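Local coordinates for periplasmic binding protein/LacI transcriptional regulator (Clostridium phytofermentans, PDB 3BRS) that probably binds a sugar outside the cell membrane and delivers it to a transporter, as periplasmic binding proteins of the sugar-binding, LacI-like type do, at residues E48-I62 with A72-I86. Sequence-based numbering, arbitrary orientation.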
ATOM      1  N   GLU A  48     -10.852   0.722   2.129  1.00 31.00           N
ATOM      2  CA  GLU A  48      -9.545   1.365   2.452  1.00 30.78           C
ATOM      3  C   GLU A  48      -9.551   2.803   2.901  1.00 33.56           C
ATOM      4  O   GLU A  48      -8.661   3.276   3.711  1.00 34.12           O
ATOM      5  CB  GLU A  48      -8.567   1.214   1.307  1.00 28.79           C
ATOM      6  CG  GLU A  48      -7.712  -0.019   1.462  1.00 27.91           C
ATOM      7  CD  GLU A  48      -6.590  -0.142   0.416  1.00 32.57           C
ATOM      8  OE1 GLU A  48      -6.065   0.892  -0.043  1.00 37.65           O
ATOM      9  OE2 GLU A  48      -6.159  -1.292   0.096  1.00 39.98           O
ATOM     10  N   GLU A  49     -10.457   3.556   2.311  1.00 32.86           N
ATOM     11  CA  GLU A  49     -10.446   4.999   2.546  1.00 34.48           C
ATOM     12  C   GLU A  49     -11.326   5.401   3.687  1.00 36.75           C
ATOM     13  O   GLU A  49     -11.411   6.589   4.022  1.00 38.39           O
ATOM     14  CB  GLU A  49     -10.848   5.797   1.291  1.00 36.74           C
ATOM     15  CG  GLU A  49     -12.334   5.769   0.955  1.00 42.66           C
ATOM     16  CD  GLU A  49     -12.737   4.590   0.087  1.00 37.88           C
ATOM     17  OE1 GLU A  49     -13.670   4.807  -0.732  1.00 43.07           O
ATOM     18  OE2 GLU A  49     -12.128   3.476   0.176  1.00 41.43           O
ATOM     19  N   ASP A  50     -12.028   4.448   4.305  1.00 38.67           N
ATOM     20  CA  ASP A  50     -12.971   4.838   5.349  1.00 33.41           C
ATOM     21  C   ASP A  50     -12.242   5.113   6.675  1.00 31.78           C
ATOM     22  O   ASP A  50     -12.376   4.435   7.685  1.00 32.09           O
ATOM     23  CB  ASP A  50     -14.047   3.754   5.451  1.00 31.37           C
ATOM     24  CG  ASP A  50     -15.261   4.227   6.159  1.00 31.44           C
ATOM     25  OD1 ASP A  50     -15.301   5.373   6.667  1.00 30.58           O
ATOM     26  OD2 ASP A  50     -16.238   3.438   6.223  1.00 47.30           O
ATOM     27  N   TYR A  51     -11.450   6.147   6.726  1.00 30.31           N
ATOM     28  CA  TYR A  51     -10.717   6.394   8.002  1.00 28.59           C
ATOM     29  C   TYR A  51     -11.648   6.657   9.216  1.00 30.90           C
ATOM     30  O   TYR A  51     -11.205   6.494  10.365  1.00 31.00           O
ATOM     31  CB  TYR A  51      -9.579   7.502   7.853  1.00 25.18           C
ATOM     32  CG  TYR A  51     -10.109   8.929   7.858  1.00 33.08           C
ATOM     33  CD1 TYR A  51     -10.472   9.558   9.076  1.00 32.49           C
ATOM     34  CD2 TYR A  51     -10.329   9.610   6.671  1.00 24.86           C
ATOM     35  CE1 TYR A  51     -11.017  10.874   9.144  1.00 29.33           C
ATOM     36  CE2 TYR A  51     -10.922  10.936   6.722  1.00 33.19           C
ATOM     37  CZ  TYR A  51     -11.232  11.524   7.969  1.00 29.63           C
ATOM     38  OH  TYR A  51     -11.734  12.787   8.101  1.00 39.44           O
ATOM     39  N   LEU A  52     -12.922   7.014   9.002  1.00 29.82           N
ATOM     40  CA  LEU A  52     -13.715   7.499  10.132  1.00 31.31           C
ATOM     41  C   LEU A  52     -14.134   6.229  10.911  1.00 30.45           C
ATOM     42  O   LEU A  52     -14.239   6.173  12.170  1.00 26.83           O
ATOM     43  CB  LEU A  52     -14.949   8.271   9.606  1.00 32.25           C
ATOM     44  CG  LEU A  52     -14.722   9.796   9.425  1.00 26.87           C
ATOM     45  CD1 LEU A  52     -15.800  10.596   8.708  1.00 23.02           C
ATOM     46  CD2 LEU A  52     -14.556  10.370  10.784  1.00 26.24           C
ATOM     47  N   VAL A  53     -14.250   5.176  10.104  1.00 33.40           N
ATOM     48  CA  VAL A  53     -14.687   3.884  10.552  1.00 33.73           C
ATOM     49  C   VAL A  53     -13.513   3.177  11.107  1.00 31.13           C
ATOM     50  O   VAL A  53     -13.643   2.450  12.104  1.00 32.45           O
ATOM     51  CB  VAL A  53     -15.378   3.108   9.456  1.00 33.94           C
ATOM     52  CG1 VAL A  53     -15.527   1.648   9.828  1.00 30.56           C
ATOM     53  CG2 VAL A  53     -16.834   3.649   9.284  1.00 27.71           C
ATOM     54  N   GLN A  54     -12.377   3.381  10.491  1.00 24.54           N
ATOM     55  CA  GLN A  54     -11.106   2.868  11.096  1.00 26.25           C
ATOM     56  C   GLN A  54     -10.774   3.469  12.437  1.00 26.19           C
ATOM     57  O   GLN A  54     -10.386   2.768  13.377  1.00 27.04           O
ATOM     58  CB  GLN A  54      -9.894   3.071  10.181  1.00 26.83           C
ATOM     59  CG  GLN A  54      -8.836   1.983  10.511  1.00 31.20           C
ATOM     60  CD  GLN A  54      -7.475   2.225   9.851  1.00 35.41           C
ATOM     61  OE1 GLN A  54      -6.964   3.415   9.734  1.00 26.27           O
ATOM     62  NE2 GLN A  54      -6.895   1.108   9.317  1.00 28.12           N
ATOM     63  N   ASN A  55     -10.988   4.783  12.559  1.00 23.73           N
ATOM     64  CA  ASN A  55     -10.897   5.444  13.885  1.00 24.39           C
ATOM     65  C   ASN A  55     -11.850   4.902  14.951  1.00 25.41           C
ATOM     66  O   ASN A  55     -11.493   4.732  16.136  1.00 29.55           O
ATOM     67  CB  ASN A  55     -11.115   6.937  13.732  1.00 26.36           C
ATOM     68  CG  ASN A  55      -9.889   7.646  13.131  1.00 35.40           C
ATOM     69  OD1 ASN A  55      -8.917   7.031  12.658  1.00 28.23           O
ATOM     70  ND2 ASN A  55      -9.933   8.919  13.187  1.00 30.60           N
ATOM     71  N   GLU A  56     -13.082   4.639  14.580  1.00 25.25           N
ATOM     72  CA  GLU A  56     -14.031   3.968  15.495  1.00 25.05           C
ATOM     73  C   GLU A  56     -13.528   2.621  15.954  1.00 25.48           C
ATOM     74  O   GLU A  56     -13.646   2.292  17.119  1.00 32.34           O
ATOM     75  CB  GLU A  56     -15.317   3.753  14.714  1.00 32.25           C
ATOM     76  CG  GLU A  56     -16.153   5.018  14.660  1.00 37.79           C
ATOM     77  CD  GLU A  56     -17.491   4.815  13.979  1.00 49.95           C
ATOM     78  OE1 GLU A  56     -17.752   3.754  13.307  1.00 44.92           O
ATOM     79  OE2 GLU A  56     -18.283   5.760  14.131  1.00 50.64           O
ATOM     80  N   LEU A  57     -12.998   1.818  15.021  1.00 21.48           N
ATOM     81  CA  LEU A  57     -12.437   0.451  15.293  1.00 22.15           C
ATOM     82  C   LEU A  57     -11.201   0.539  16.187  1.00 28.62           C
ATOM     83  O   LEU A  57     -10.994  -0.286  17.065  1.00 31.76           O
ATOM     84  CB  LEU A  57     -12.018  -0.145  13.977  1.00 19.47           C
ATOM     85  CG  LEU A  57     -13.187  -0.636  13.062  1.00 37.80           C
ATOM     86  CD1 LEU A  57     -12.675  -1.206  11.736  1.00 30.72           C
ATOM     87  CD2 LEU A  57     -14.096  -1.695  13.717  1.00 30.40           C
ATOM     88  N   ILE A  58     -10.348   1.557  15.994  1.00 27.87           N
ATOM     89  CA  ILE A  58      -9.276   1.760  16.971  1.00 24.48           C
ATOM     90  C   ILE A  58      -9.818   2.073  18.333  1.00 27.49           C
ATOM     91  O   ILE A  58      -9.345   1.514  19.297  1.00 27.47           O
ATOM     92  CB  ILE A  58      -8.354   2.941  16.552  1.00 23.94           C
ATOM     93  CG1 ILE A  58      -7.610   2.602  15.245  1.00 29.47           C
ATOM     94  CG2 ILE A  58      -7.472   3.398  17.716  1.00 28.38           C
ATOM     95  CD1 ILE A  58      -7.165   3.905  14.381  1.00 21.48           C
ATOM     96  N   GLU A  59     -10.771   2.997  18.447  1.00 31.02           N
ATOM     97  CA  GLU A  59     -11.320   3.268  19.749  1.00 35.18           C
ATOM     98  C   GLU A  59     -11.828   1.927  20.415  1.00 35.45           C
ATOM     99  O   GLU A  59     -11.543   1.634  21.620  1.00 32.17           O
ATOM    100  CB  GLU A  59     -12.421   4.334  19.647  1.00 35.92           C
ATOM    101  CG  GLU A  59     -11.955   5.762  19.299  1.00 46.78           C
ATOM    102  CD  GLU A  59     -13.159   6.754  18.973  1.00 40.19           C
ATOM    103  OE1 GLU A  59     -13.220   7.344  17.825  1.00 52.92           O
ATOM    104  OE2 GLU A  59     -14.046   6.914  19.861  1.00 55.93           O
ATOM    105  N   GLU A  60     -12.600   1.146  19.635  1.00 37.64           N
ATOM    106  CA  GLU A  60     -13.120  -0.173  20.032  1.00 36.72           C
ATOM    107  C   GLU A  60     -11.944  -1.117  20.426  1.00 33.94           C
ATOM    108  O   GLU A  60     -12.068  -1.905  21.395  1.00 31.28           O
ATOM    109  CB  GLU A  60     -13.949  -0.808  18.894  1.00 36.73           C
ATOM    110  CG  GLU A  60     -15.370  -0.195  18.638  1.00 64.90           C
ATOM    111  CD  GLU A  60     -16.058  -0.635  17.257  1.00 40.85           C
ATOM    112  OE1 GLU A  60     -15.697  -1.721  16.705  1.00 66.37           O
ATOM    113  OE2 GLU A  60     -16.956   0.122  16.753  1.00 62.91           O
ATOM    114  N   ALA A  61     -10.848  -1.071  19.658  1.00 29.88           N
ATOM    115  CA  ALA A  61      -9.633  -1.895  19.891  1.00 32.79           C
ATOM    116  C   ALA A  61      -9.076  -1.605  21.296  1.00 36.80           C
ATOM    117  O   ALA A  61      -8.859  -2.485  22.109  1.00 37.68           O
ATOM    118  CB  ALA A  61      -8.503  -1.569  18.778  1.00 31.08           C
ATOM    119  N   ILE A  62      -8.932  -0.317  21.582  1.00 37.50           N
ATOM    120  CA  ILE A  62      -8.447   0.185  22.861  1.00 37.30           C
ATOM    121  C   ILE A  62      -9.311  -0.300  24.024  1.00 35.87           C
ATOM    122  O   ILE A  62      -8.758  -0.723  25.018  1.00 34.62           O
ATOM    123  CB  ILE A  62      -8.423   1.713  22.899  1.00 37.42           C
ATOM    124  CG1 ILE A  62      -7.368   2.278  21.910  1.00 27.20           C
ATOM    125  CG2 ILE A  62      -8.216   2.248  24.390  1.00 25.75           C
ATOM    126  CD1 ILE A  62      -7.625   3.730  21.614  1.00 30.55           C
ATOM    127  N   ALA A  72      -2.556  -0.254  10.179  1.00 26.30           N
ATOM    128  CA  ALA A  72      -2.191   0.313   8.843  1.00 27.49           C
ATOM    129  C   ALA A  72      -3.070   1.550   8.751  1.00 30.06           C
ATOM    130  O   ALA A  72      -4.290   1.440   8.778  1.00 33.08           O
ATOM    131  CB  ALA A  72      -2.406  -0.680   7.714  1.00 19.81           C
ATOM    132  N   ALA A  73      -2.439   2.742   8.824  1.00 29.00           N
ATOM    133  CA  ALA A  73      -3.207   3.979   9.069  1.00 25.95           C
ATOM    134  C   ALA A  73      -3.918   4.340   7.786  1.00 25.78           C
ATOM    135  O   ALA A  73      -3.300   4.638   6.730  1.00 26.09           O
ATOM    136  CB  ALA A  73      -2.264   5.079   9.475  1.00 26.83           C
ATOM    137  N   ALA A  74      -5.224   4.477   7.852  1.00 26.94           N
ATOM    138  CA  ALA A  74      -5.958   4.871   6.617  1.00 28.28           C
ATOM    139  C   ALA A  74      -5.565   6.264   6.091  1.00 31.56           C
ATOM    140  O   ALA A  74      -5.598   6.526   4.908  1.00 34.74           O
ATOM    141  CB  ALA A  74      -7.481   4.749   6.801  1.00 27.43           C
ATOM    142  N   ASP A  75      -5.288   7.179   6.994  1.00 28.97           N
ATOM    143  CA  ASP A  75      -5.071   8.558   6.628  1.00 27.34           C
ATOM    144  C   ASP A  75      -3.808   9.080   7.313  1.00 25.44           C
ATOM    145  O   ASP A  75      -3.647   8.987   8.550  1.00 25.42           O
ATOM    146  CB  ASP A  75      -6.305   9.413   7.098  1.00 30.51           C
ATOM    147  CG  ASP A  75      -6.306  10.738   6.417  1.00 41.41           C
ATOM    148  OD1 ASP A  75      -5.601  11.595   6.901  1.00 30.67           O
ATOM    149  OD2 ASP A  75      -6.846  10.881   5.308  1.00 35.43           O
ATOM    150  N   TYR A  76      -2.937   9.680   6.522  1.00 23.88           N
ATOM    151  CA  TYR A  76      -1.682  10.168   6.984  1.00 23.21           C
ATOM    152  C   TYR A  76      -1.831  11.197   8.108  1.00 27.34           C
ATOM    153  O   TYR A  76      -1.010  11.217   9.039  1.00 30.48           O
ATOM    154  CB  TYR A  76      -1.056  10.841   5.744  1.00 25.04           C
ATOM    155  CG  TYR A  76       0.308  11.464   6.001  1.00 34.96           C
ATOM    156  CD1 TYR A  76       1.386  10.665   6.394  1.00 37.57           C
ATOM    157  CD2 TYR A  76       0.563  12.820   5.744  1.00 36.27           C
ATOM    158  CE1 TYR A  76       2.653  11.204   6.617  1.00 41.13           C
ATOM    159  CE2 TYR A  76       1.817  13.347   5.954  1.00 38.67           C
ATOM    160  CZ  TYR A  76       2.843  12.519   6.410  1.00 31.09           C
ATOM    161  OH  TYR A  76       4.116  13.024   6.627  1.00 52.51           O
ATOM    162  N   GLU A  77      -2.839  12.060   8.038  1.00 30.75           N
ATOM    163  CA  GLU A  77      -3.098  13.063   9.131  1.00 33.46           C
ATOM    164  C   GLU A  77      -4.228  12.767  10.160  1.00 34.41           C
ATOM    165  O   GLU A  77      -4.153  13.205  11.310  1.00 37.38           O
ATOM    166  CB  GLU A  77      -3.336  14.383   8.441  1.00 35.55           C
ATOM    167  CG  GLU A  77      -2.056  14.866   7.718  1.00 68.96           C
ATOM    168  CD  GLU A  77      -2.298  15.981   6.738  1.00 46.28           C
ATOM    169  OE1 GLU A  77      -1.325  16.693   6.403  1.00 73.78           O
ATOM    170  OE2 GLU A  77      -3.452  16.139   6.279  1.00 72.72           O
ATOM    171  N   LYS A  78      -5.253  11.988   9.771  1.00 31.82           N
ATOM    172  CA  LYS A  78      -6.512  11.916  10.559  1.00 30.38           C
ATOM    173  C   LYS A  78      -6.694  10.693  11.379  1.00 32.00           C
ATOM    174  O   LYS A  78      -7.420  10.754  12.384  1.00 34.35           O
ATOM    175  CB  LYS A  78      -7.737  12.116   9.665  1.00 32.76           C
ATOM    176  CG  LYS A  78      -7.357  12.999   8.404  1.00 43.91           C
ATOM    177  CD  LYS A  78      -8.371  13.943   8.080  1.00 35.82           C
ATOM    178  CE  LYS A  78      -8.128  15.101   8.965  1.00 47.13           C
ATOM    179  NZ  LYS A  78      -8.382  16.341   8.117  1.00 45.33           N
ATOM    180  N   THR A  79      -6.001   9.601  10.995  1.00 29.88           N
ATOM    181  CA  THR A  79      -5.895   8.400  11.804  1.00 30.94           C
ATOM    182  C   THR A  79      -5.448   8.658  13.312  1.00 30.35           C
ATOM    183  O   THR A  79      -5.910   8.039  14.275  1.00 30.13           O
ATOM    184  CB  THR A  79      -4.930   7.401  11.075  1.00 33.06           C
ATOM    185  OG1 THR A  79      -5.516   7.024   9.861  1.00 30.10           O
ATOM    186  CG2 THR A  79      -4.789   6.141  11.883  1.00 22.26           C
ATOM    187  N   TYR A  80      -4.521   9.585  13.443  1.00 29.55           N
ATOM    188  CA  TYR A  80      -3.970  10.009  14.696  1.00 29.68           C
ATOM    189  C   TYR A  80      -5.140  10.512  15.537  1.00 31.20           C
ATOM    190  O   TYR A  80      -5.095  10.429  16.712  1.00 30.87           O
ATOM    191  CB  TYR A  80      -2.937  11.112  14.427  1.00 27.45           C
ATOM    192  CG  TYR A  80      -2.442  11.852  15.670  1.00 32.15           C
ATOM    193  CD1 TYR A  80      -1.327  11.410  16.339  1.00 25.01           C
ATOM    194  CD2 TYR A  80      -3.078  13.042  16.137  1.00 29.00           C
ATOM    195  CE1 TYR A  80      -0.823  12.045  17.493  1.00 31.48           C
ATOM    196  CE2 TYR A  80      -2.557  13.712  17.320  1.00 28.57           C
ATOM    197  CZ  TYR A  80      -1.455  13.177  17.969  1.00 32.28           C
ATOM    198  OH  TYR A  80      -0.944  13.759  19.084  1.00 42.10           O
ATOM    199  N   ASP A  81      -6.202  11.029  14.948  1.00 33.88           N
ATOM    200  CA  ASP A  81      -7.283  11.512  15.818  1.00 34.45           C
ATOM    201  C   ASP A  81      -7.714  10.421  16.786  1.00 33.67           C
ATOM    202  O   ASP A  81      -8.303  10.698  17.842  1.00 35.55           O
ATOM    203  CB  ASP A  81      -8.505  11.967  14.989  1.00 34.64           C
ATOM    204  CG  ASP A  81      -8.208  13.225  14.178  1.00 67.60           C
ATOM    205  OD1 ASP A  81      -7.304  13.971  14.619  1.00 42.48           O
ATOM    206  OD2 ASP A  81      -8.841  13.462  13.123  1.00 42.16           O
ATOM    207  N   ALA A  82      -7.477   9.172  16.414  1.00 29.63           N
ATOM    208  CA  ALA A  82      -7.983   8.111  17.245  1.00 30.21           C
ATOM    209  C   ALA A  82      -6.773   7.386  17.755  1.00 31.24           C
ATOM    210  O   ALA A  82      -6.761   6.991  18.920  1.00 29.04           O
ATOM    211  CB  ALA A  82      -8.921   7.200  16.479  1.00 27.09           C
ATOM    212  N   ALA A  83      -5.767   7.217  16.902  1.00 32.30           N
ATOM    213  CA  ALA A  83      -4.548   6.482  17.361  1.00 35.61           C
ATOM    214  C   ALA A  83      -3.660   7.195  18.419  1.00 34.93           C
ATOM    215  O   ALA A  83      -2.853   6.525  19.110  1.00 33.76           O
ATOM    216  CB  ALA A  83      -3.717   5.943  16.211  1.00 34.90           C
ATOM    217  N   LYS A  84      -3.887   8.503  18.609  1.00 34.77           N
ATOM    218  CA  LYS A  84      -3.197   9.270  19.646  1.00 34.58           C
ATOM    219  C   LYS A  84      -3.569   8.761  21.040  1.00 32.06           C
ATOM    220  O   LYS A  84      -2.807   8.977  21.991  1.00 32.17           O
ATOM    221  CB  LYS A  84      -3.551  10.768  19.559  1.00 35.12           C
ATOM    222  CG  LYS A  84      -4.946  11.078  19.803  1.00 29.04           C
ATOM    223  CD  LYS A  84      -5.158  12.572  19.614  1.00 37.91           C
ATOM    224  CE  LYS A  84      -6.223  13.029  20.537  1.00 42.34           C
ATOM    225  NZ  LYS A  84      -7.176  13.993  19.890  1.00 55.95           N
ATOM    226  N   GLU A  85      -4.702   8.075  21.158  1.00 31.16           N
ATOM    227  CA  GLU A  85      -5.225   7.539  22.452  1.00 30.53           C
ATOM    228  C   GLU A  85      -4.657   6.176  22.798  1.00 30.50           C
ATOM    229  O   GLU A  85      -4.837   5.728  23.904  1.00 31.43           O
ATOM    230  CB  GLU A  85      -6.735   7.413  22.372  1.00 34.80           C
ATOM    231  CG  GLU A  85      -7.490   8.688  21.993  1.00 46.80           C
ATOM    232  CD  GLU A  85      -7.271   9.823  23.029  1.00 53.06           C
ATOM    233  OE1 GLU A  85      -6.716   9.525  24.115  1.00 51.48           O
ATOM    234  OE2 GLU A  85      -7.664  11.002  22.768  1.00 56.81           O
ATOM    235  N   ILE A  86      -4.044   5.475  21.841  1.00 29.70           N
ATOM    236  CA  ILE A  86      -3.432   4.157  22.045  1.00 32.58           C
ATOM    237  C   ILE A  86      -2.344   4.150  23.099  1.00 36.48           C
ATOM    238  O   ILE A  86      -2.365   3.289  23.938  1.00 37.58           O
ATOM    239  CB  ILE A  86      -2.830   3.618  20.714  1.00 30.78           C
ATOM    240  CG1 ILE A  86      -3.921   3.472  19.650  1.00 27.96           C
ATOM    241  CG2 ILE A  86      -2.159   2.245  20.877  1.00 20.67           C
ATOM    242  CD1 ILE A  86      -3.530   2.567  18.427  1.00 35.58           C
TER
HETATM  243  O   HOH W   1      -6.503   4.384   3.145  1.00 27.02           O
HETATM  244  O   HOH W   2      -8.016   5.802  10.554  1.00 27.67           O
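Q54 holds the loop that leaves strand 68-71 with both ends of its side-chain amide. OE1 of Q54 accepts from the backbone N of A74 at 2.8 Å, the donor somewhat out of the carbonyl plane. NE2 of Q54 donates to the O of A72 at 2.7 Å. The chain of Q54 is extended, with CG opposite the backbone N (chi1 -153°), carrying the amide to the loop. NE2 also donates to the carbonyl of P12, just past strand 7-11; with A74 N on OE1 and the two carbonyls on NE2, the rotation of the amide is fixed.

The next residue, N55, reaches the backbone at K78 and T79. ND2 of N55 bonds the O of K78 in its own amide plane and almost straight (172°); ND2 sits above the plane of the K78 carbonyl, and D81 N comes from the other face. The CB of A82 packs against CB and CG of N55. A water lies within hydrogen-bonding distance of OD1 of N55 and OE1 of Q54, and 2.9 Å from OG1 of T79, which accepts from the N of D75.

At the loop end, K78 lays its CB over one face of the Y51 ring, 3.9 Å from the centroid, in a CH-pi contact, and its CD continues toward the phenol oxygen. The CB of Y51 rests on that of A74, whose O shares a second water with the O of E48. At the other end, I58 sets CG2 against CG1 of I86 (4.0 Å), and CD1 of I62 meets CB of E85 and the backbone of I86. Helices 51-63 and 80-83 lie side by side against the parallel sheet, touching strand 68-71 through A61 and A83, as in the alternating alpha/beta, Rossmann-like lobe of a periplasmic binding protein.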